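Local coordinates for 2,3-dihydroxybenzoate-AMP ligase (Mycobacterium smegmatis, PDB 5KEI), which belongs to the ANL superfamily of AMP-binding enzymes, with a large AMP-binding region followed by a smaller C-terminal domain, at residues L79-A84 against G195-I200; L340-L345 against E370-T375. All blocks are in the same frame, centred on the assembly; numbering follows the deposited sequence.

Contact 1. Residues L79-A84 against G195-I200; sequences LADRAA and GPVPEI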
ATOM      1  N   LEU A  79      24.697   1.599  11.038  1.00 35.08           N
ATOM      2  CA  LEU A  79      23.800   2.714  11.277  1.00 37.73           C
ATOM      3  C   LEU A  79      22.451   2.248  11.790  1.00 39.13           C
ATOM      4  O   LEU A  79      21.933   2.804  12.750  1.00 38.05           O
ATOM      5  CB  LEU A  79      23.619   3.529  10.004  1.00 42.00           C
ATOM      6  CG  LEU A  79      24.838   4.355   9.614  1.00 37.78           C
ATOM      7  CD1 LEU A  79      24.600   5.009   8.256  1.00 38.74           C
ATOM      8  CD2 LEU A  79      25.103   5.391  10.685  1.00 35.16           C
ATOM      9  N   ALA A  80      21.889   1.227  11.148  1.00 38.77           N
ATOM     10  CA  ALA A  80      20.616   0.671  11.576  1.00 35.07           C
ATOM     11  C   ALA A  80      20.726   0.091  12.981  1.00 37.97           C
ATOM     12  O   ALA A  80      19.814   0.263  13.791  1.00 35.19           O
ATOM     13  CB  ALA A  80      20.137  -0.393  10.603  1.00 35.33           C
ATOM     14  N   ASP A  81      21.832  -0.606  13.253  1.00 39.77           N
ATOM     15  CA  ASP A  81      22.094  -1.161  14.585  1.00 43.04           C
ATOM     16  C   ASP A  81      22.104  -0.042  15.614  1.00 41.25           C
ATOM     17  O   ASP A  81      21.434  -0.123  16.650  1.00 44.84           O
ATOM     18  CB  ASP A  81      23.435  -1.924  14.635  1.00 43.26           C
ATOM     19  CG  ASP A  81      23.325  -3.372  14.148  1.00 47.85           C
ATOM     20  OD1 ASP A  81      22.202  -3.917  14.090  1.00 53.12           O
ATOM     21  OD2 ASP A  81      24.372  -3.976  13.821  1.00 46.14           O
ATOM     22  N   ARG A  82      22.856   1.013  15.317  1.00 40.81           N
ATOM     23  CA  ARG A  82      22.968   2.147  16.229  1.00 45.91           C
ATOM     24  C   ARG A  82      21.642   2.867  16.387  1.00 42.82           C
ATOM     25  O   ARG A  82      21.293   3.316  17.486  1.00 46.19           O
ATOM     26  CB  ARG A  82      24.041   3.121  15.751  1.00 45.49           C
ATOM     27  CG  ARG A  82      25.437   2.727  16.202  1.00 52.28           C
ATOM     28  CD  ARG A  82      26.478   3.564  15.498  1.00 60.38           C
ATOM     29  NE  ARG A  82      26.210   4.991  15.656  1.00 70.95           N
ATOM     30  CZ  ARG A  82      26.771   5.940  14.914  1.00 68.74           C
ATOM     31  NH1 ARG A  82      27.624   5.614  13.947  1.00 66.47           N
ATOM     32  NH2 ARG A  82      26.474   7.213  15.133  1.00 67.23           N
ATOM     33  N   ALA A  83      20.894   2.963  15.295  1.00 40.01           N
ATOM     34  CA  ALA A  83      19.615   3.641  15.332  1.00 37.78           C
ATOM     35  C   ALA A  83      18.666   2.833  16.200  1.00 34.56           C
ATOM     36  O   ALA A  83      17.847   3.390  16.921  1.00 30.98           O
ATOM     37  CB  ALA A  83      19.057   3.830  13.919  1.00 37.55           C
ATOM     38  N   ALA A  84      18.807   1.510  16.138  1.00 35.85           N
ATOM     39  CA  ALA A  84      17.936   0.590  16.872  1.00 37.47           C
ATOM     40  C   ALA A  84      18.151   0.654  18.395  1.00 40.38           C
ATOM     41  O   ALA A  84      17.188   0.633  19.172  1.00 40.51           O
ATOM     42  CB  ALA A  84      18.144  -0.837  16.368  1.00 33.24           C
ATOM     43  N   GLY A 195      24.383   1.709  23.078  1.00 76.27           N
ATOM     44  CA  GLY A 195      23.347   0.746  23.364  1.00 65.95           C
ATOM     45  C   GLY A 195      23.928  -0.569  22.921  1.00 69.73           C
ATOM     46  O   GLY A 195      25.059  -0.609  22.428  1.00 66.91           O
ATOM     47  N   PRO A 196      23.171  -1.655  23.110  1.00 77.81           N
ATOM     48  CA  PRO A 196      23.660  -2.994  22.783  1.00 73.71           C
ATOM     49  C   PRO A 196      23.007  -3.571  21.535  1.00 69.65           C
ATOM     50  O   PRO A 196      23.328  -4.702  21.165  1.00 67.22           O
ATOM     51  CB  PRO A 196      23.256  -3.800  24.015  1.00 70.79           C
ATOM     52  CG  PRO A 196      21.924  -3.168  24.414  1.00 78.29           C
ATOM     53  CD  PRO A 196      21.965  -1.707  23.959  1.00 76.90           C
ATOM     54  N   VAL A 197      22.121  -2.794  20.910  1.00 66.10           N
ATOM     55  CA  VAL A 197      21.188  -3.288  19.890  1.00 63.32           C
ATOM     56  C   VAL A 197      20.268  -4.329  20.512  1.00 60.48           C
ATOM     57  O   VAL A 197      20.708  -5.391  20.950  1.00 58.54           O
ATOM     58  CB  VAL A 197      21.901  -3.878  18.665  1.00 65.48           C
ATOM     59  CG1 VAL A 197      20.881  -4.492  17.697  1.00 54.33           C
ATOM     60  CG2 VAL A 197      22.750  -2.803  17.994  1.00 58.97           C
ATOM     61  N   PRO A 198      18.974  -4.017  20.559  1.00 60.44           N
ATOM     62  CA  PRO A 198      18.079  -4.852  21.361  1.00 56.43           C
ATOM     63  C   PRO A 198      17.955  -6.256  20.788  1.00 52.87           C
ATOM     64  O   PRO A 198      18.079  -6.454  19.577  1.00 54.23           O
ATOM     65  CB  PRO A 198      16.748  -4.096  21.301  1.00 52.98           C
ATOM     66  CG  PRO A 198      16.811  -3.317  20.030  1.00 44.72           C
ATOM     67  CD  PRO A 198      18.255  -2.977  19.799  1.00 48.22           C
ATOM     68  N   GLU A 199      17.738  -7.223  21.665  1.00 54.93           N
ATOM     69  CA  GLU A 199      17.502  -8.592  21.240  1.00 56.57           C
ATOM     70  C   GLU A 199      16.004  -8.826  21.093  1.00 53.19           C
ATOM     71  O   GLU A 199      15.257  -8.746  22.069  1.00 57.38           O
ATOM     72  CB  GLU A 199      18.112  -9.582  22.235  1.00 60.89           C
ATOM     73  CG  GLU A 199      18.081 -11.034  21.760  1.00 68.44           C
ATOM     74  CD  GLU A 199      19.383 -11.776  22.035  1.00 77.26           C
ATOM     75  OE1 GLU A 199      19.384 -12.689  22.892  1.00 83.24           O
ATOM     76  OE2 GLU A 199      20.405 -11.441  21.393  1.00 70.47           O
ATOM     77  N   ILE A 200      15.565  -9.085  19.866  1.00 52.81           N
ATOM     78  CA  ILE A 200      14.146  -9.290  19.586  1.00 52.51           C
ATOM     79  C   ILE A 200      13.936 -10.676  19.002  1.00 43.63           C
ATOM     80  O   ILE A 200      14.877 -11.305  18.541  1.00 43.75           O
ATOM     81  CB  ILE A 200      13.573  -8.232  18.586  1.00 50.68           C
ATOM     82  CG1 ILE A 200      14.203  -8.408  17.197  1.00 47.71           C
ATOM     83  CG2 ILE A 200      13.760  -6.799  19.112  1.00 44.37           C
ATOM     84  CD1 ILE A 200      13.595  -7.524  16.114  1.00 47.34           C
TER

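Contact 2. Residues L340-L345 against E370-T375; sequences LVRGAL and EVLENT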
ATOM      1  N   LEU A 340       4.983   5.631 -26.807  1.00 31.54           N
ATOM      2  CA  LEU A 340       5.847   6.805 -26.653  1.00 35.85           C
ATOM      3  C   LEU A 340       7.017   6.505 -25.736  1.00 34.61           C
ATOM      4  O   LEU A 340       8.172   6.794 -26.048  1.00 33.64           O
ATOM      5  CB  LEU A 340       5.070   7.994 -26.098  1.00 34.58           C
ATOM      6  CG  LEU A 340       5.878   9.278 -25.892  1.00 30.52           C
ATOM      7  CD1 LEU A 340       6.324   9.815 -27.233  1.00 34.25           C
ATOM      8  CD2 LEU A 340       5.035  10.306 -25.173  1.00 28.11           C
ATOM      9  N   VAL A 341       6.697   5.903 -24.602  1.00 32.29           N
ATOM     10  CA  VAL A 341       7.698   5.595 -23.604  1.00 31.49           C
ATOM     11  C   VAL A 341       8.795   4.686 -24.145  1.00 34.06           C
ATOM     12  O   VAL A 341       9.974   4.942 -23.917  1.00 39.56           O
ATOM     13  CB  VAL A 341       7.053   4.949 -22.375  1.00 30.39           C
ATOM     14  CG1 VAL A 341       8.108   4.247 -21.514  1.00 33.37           C
ATOM     15  CG2 VAL A 341       6.292   5.997 -21.593  1.00 25.70           C
ATOM     16  N   ARG A 342       8.452   3.629 -24.866  1.00 31.44           N
ATOM     17  CA  ARG A 342       9.551   2.775 -25.304  1.00 38.97           C
ATOM     18  C   ARG A 342       9.998   3.068 -26.733  1.00 35.96           C
ATOM     19  O   ARG A 342      10.601   2.236 -27.393  1.00 43.37           O
ATOM     20  CB  ARG A 342       9.211   1.289 -25.113  1.00 37.28           C
ATOM     21  CG  ARG A 342       7.968   0.783 -25.734  1.00 34.64           C
ATOM     22  CD  ARG A 342       7.717  -0.642 -25.242  1.00 34.30           C
ATOM     23  NE  ARG A 342       8.847  -1.535 -25.510  1.00 37.36           N
ATOM     24  CZ  ARG A 342       9.167  -2.018 -26.714  1.00 40.21           C
ATOM     25  NH1 ARG A 342       8.458  -1.688 -27.799  1.00 36.46           N
ATOM     26  NH2 ARG A 342      10.213  -2.823 -26.840  1.00 36.91           N
ATOM     27  N   GLY A 343       9.719   4.275 -27.198  1.00 39.26           N
ATOM     28  CA  GLY A 343      10.333   4.760 -28.417  1.00 37.61           C
ATOM     29  C   GLY A 343      11.238   5.927 -28.072  1.00 41.52           C
ATOM     30  O   GLY A 343      12.185   6.235 -28.788  1.00 44.16           O
ATOM     31  N   ALA A 344      10.948   6.567 -26.943  1.00 45.34           N
ATOM     32  CA  ALA A 344      11.640   7.785 -26.549  1.00 42.91           C
ATOM     33  C   ALA A 344      12.507   7.606 -25.302  1.00 45.49           C
ATOM     34  O   ALA A 344      13.423   8.395 -25.074  1.00 51.36           O
ATOM     35  CB  ALA A 344      10.631   8.897 -26.330  1.00 38.00           C
ATOM     36  N   LEU A 345      12.228   6.583 -24.495  1.00 44.09           N
ATOM     37  CA  LEU A 345      12.959   6.391 -23.233  1.00 43.02           C
ATOM     38  C   LEU A 345      13.791   5.115 -23.177  1.00 45.41           C
ATOM     39  O   LEU A 345      14.991   5.168 -22.930  1.00 50.42           O
ATOM     40  CB  LEU A 345      11.995   6.393 -22.042  1.00 43.07           C
ATOM     41  CG  LEU A 345      11.371   7.714 -21.599  1.00 41.92           C
ATOM     42  CD1 LEU A 345      10.555   7.488 -20.324  1.00 37.43           C
ATOM     43  CD2 LEU A 345      12.452   8.764 -21.374  1.00 39.45           C
ATOM     44  N   GLU A 370       4.068  -6.157 -27.948  1.00 31.95           N
ATOM     45  CA  GLU A 370       2.617  -6.042 -27.864  1.00 35.29           C
ATOM     46  C   GLU A 370       2.130  -6.347 -26.450  1.00 34.24           C
ATOM     47  O   GLU A 370       1.093  -5.831 -26.019  1.00 35.17           O
ATOM     48  CB  GLU A 370       1.915  -6.958 -28.883  1.00 34.79           C
ATOM     49  CG  GLU A 370       2.309  -8.432 -28.839  1.00 45.55           C
ATOM     50  CD  GLU A 370       3.534  -8.780 -29.706  1.00 48.14           C
ATOM     51  OE1 GLU A 370       4.230  -7.852 -30.191  1.00 46.10           O
ATOM     52  OE2 GLU A 370       3.790  -9.997 -29.900  1.00 47.02           O
ATOM     53  N   VAL A 371       2.888  -7.173 -25.730  1.00 33.18           N
ATOM     54  CA  VAL A 371       2.553  -7.500 -24.351  1.00 34.67           C
ATOM     55  C   VAL A 371       2.960  -6.360 -23.402  1.00 32.74           C
ATOM     56  O   VAL A 371       2.216  -6.027 -22.475  1.00 27.99           O
ATOM     57  CB  VAL A 371       3.204  -8.819 -23.931  1.00 30.84           C
ATOM     58  CG1 VAL A 371       3.088  -9.039 -22.413  1.00 31.59           C
ATOM     59  CG2 VAL A 371       2.538  -9.960 -24.671  1.00 29.41           C
ATOM     60  N   LEU A 372       4.116  -5.749 -23.661  1.00 30.27           N
ATOM     61  CA  LEU A 372       4.581  -4.605 -22.886  1.00 29.45           C
ATOM     62  C   LEU A 372       3.650  -3.396 -23.036  1.00 32.49           C
ATOM     63  O   LEU A 372       3.495  -2.600 -22.110  1.00 32.99           O
ATOM     64  CB  LEU A 372       5.992  -4.195 -23.311  1.00 26.88           C
ATOM     65  CG  LEU A 372       7.110  -5.229 -23.231  1.00 32.07           C
ATOM     66  CD1 LEU A 372       8.448  -4.623 -23.649  1.00 29.36           C
ATOM     67  CD2 LEU A 372       7.200  -5.826 -21.835  1.00 29.44           C
ATOM     68  N   GLU A 373       3.030  -3.263 -24.201  1.00 31.61           N
ATOM     69  CA  GLU A 373       2.308  -2.042 -24.526  1.00 31.79           C
ATOM     70  C   GLU A 373       0.795  -2.186 -24.344  1.00 31.84           C
ATOM     71  O   GLU A 373       0.108  -1.189 -24.177  1.00 31.38           O
ATOM     72  CB  GLU A 373       2.640  -1.588 -25.961  1.00 31.31           C
ATOM     73  CG  GLU A 373       4.077  -1.064 -26.104  1.00 37.68           C
ATOM     74  CD  GLU A 373       4.430  -0.500 -27.490  1.00 42.51           C
ATOM     75  OE1 GLU A 373       3.560  -0.472 -28.389  1.00 47.13           O
ATOM     76  OE2 GLU A 373       5.599  -0.078 -27.676  1.00 43.37           O
ATOM     77  N   ASN A 374       0.270  -3.407 -24.336  1.00 29.80           N
ATOM     78  CA  ASN A 374      -1.181  -3.554 -24.258  1.00 30.19           C
ATOM     79  C   ASN A 374      -1.701  -4.349 -23.071  1.00 31.66           C
ATOM     80  O   ASN A 374      -2.904  -4.624 -23.004  1.00 26.32           O
ATOM     81  CB  ASN A 374      -1.715  -4.199 -25.536  1.00 30.67           C
ATOM     82  CG  ASN A 374      -1.424  -3.373 -26.758  1.00 31.12           C
ATOM     83  OD1 ASN A 374      -2.204  -2.502 -27.126  1.00 34.33           O
ATOM     84  ND2 ASN A 374      -0.296  -3.643 -27.399  1.00 28.92           N
ATOM     85  N   THR A 375      -0.811  -4.753 -22.162  1.00 30.24           N
ATOM     86  CA  THR A 375      -1.239  -5.514 -20.982  1.00 31.04           C
ATOM     87  C   THR A 375      -0.734  -4.872 -19.693  1.00 28.07           C
ATOM     88  O   THR A 375       0.199  -4.075 -19.712  1.00 28.70           O
ATOM     89  CB  THR A 375      -0.759  -7.011 -21.024  1.00 32.08           C
ATOM     90  OG1 THR A 375       0.644  -7.103 -20.726  1.00 31.04           O
ATOM     91  CG2 THR A 375      -1.033  -7.635 -22.386  1.00 32.21           C
TER

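Contact 1. Residues L79-A84 against G195-I200
With chi1 at 175°, V197 turns CG1 away from its own backbone N and brings CG2 round toward D81, whose CG lies anti to its own carbonyl carbon (chi1 -84°). The two side chains run slantwise past one another. CG2 of V197 lies 3.5 Å from D81 CB and 3.3 Å from D81 O, so the methyl packs on the backbone carbonyl as well as on the aliphatic root of the aspartate. The other methyl, CG1, approaches the carboxylate at 3.9 Å from D81 OD1, a purely van der Waals contact. The charge is answered elsewhere, since D81 OD1 makes a salt bridge with R52 and a long, weak ion pair with R117. The valine methyls thus touch the backbone carbonyl and CB, and one comes beside OD1, while R52 supplies the counter-charge. Helix 73-88 belongs to the AMP-binding region of this ANL-family enzyme, and here it is covered by the loop leading from helix 186-190 into strand 207-212 of the seven-stranded mixed sheet. One turn on from D81, A84 CB meets P198 CD at 4.0 Å. Alanine suits a position that also packs against R117 of helix 107-117, while the compact proline ring presents only carbon to the helix and sets its CD 3.8 Å from A84 O.

Contact 2. Residues L340-L345 against E370-T375
R342 and E373 link two helices and meet with their side chains nearly at right angles. Helix 335-344 is the connecting helix of a beta-alpha-beta unit, joining the parallel neighbours 325-328 and 349-354 of the nine-stranded mixed sheet, and helix 369-374 precedes 378-379, one of the two edge strands of that sheet. In the arginine, CG lies between the backbone N and the carbonyl carbon, and a bend at chi3 (-56°) folds the guanidinium back so that NH1 as well as the aliphatic part faces the carboxylate. NH1 donates to E373 OE2 over 3.3 Å, a nearly straight bond (167°) that forms part of a salt bridge. It is not a coplanar, two-pronged pairing: OE2 lies close to the guanidinium plane, at its edge, but NH1 comes from well above the carboxylate, the two planes being 60° apart. The same oxygen also sits beside the arginine chain, 3.2 Å from R342 CG and 3.3 Å from R342 CD. Arginine suits the place because its separate N-H groups serve different partners; NE donates to P347 O, which helps fix the rotation of the group. L372 crosses the arginine at about a right angle, its CD1 standing 3.6 Å from R342 NE, so a leucine methyl packs against the charged group. The glutamate, extended beyond CG, is long enough to bridge the helices while resting on A338 and A339, where small side chains let it lie close. At the C-terminal end of helix 369-374, next to E373, N374 ND2 donates to E370 O at 2.9 Å, lying in the plane of that carbonyl, on a lone pair.

In the fold
Contacts 1 and 2 lie far apart in the AMP-binding region, their centres 45 Å from each other. Both are peripheral, at 27 and 26 Å from the centre of the chain, and each is partly buried. They follow one another in sequence, contact 1 closing before contact 2 opens. Contact 1 brings together segments 111 residues apart and ties a helix to a loop entering the seven-stranded sheet; contact 2 spans only 25 residues and joins two helices beside the nine-stranded sheet. Van der Waals contacts, several of them of methyl or ring carbons on oxygen, make up the first, and a salt bridge marks the second. The two do not touch, their nearest atoms being about 32 Å apart.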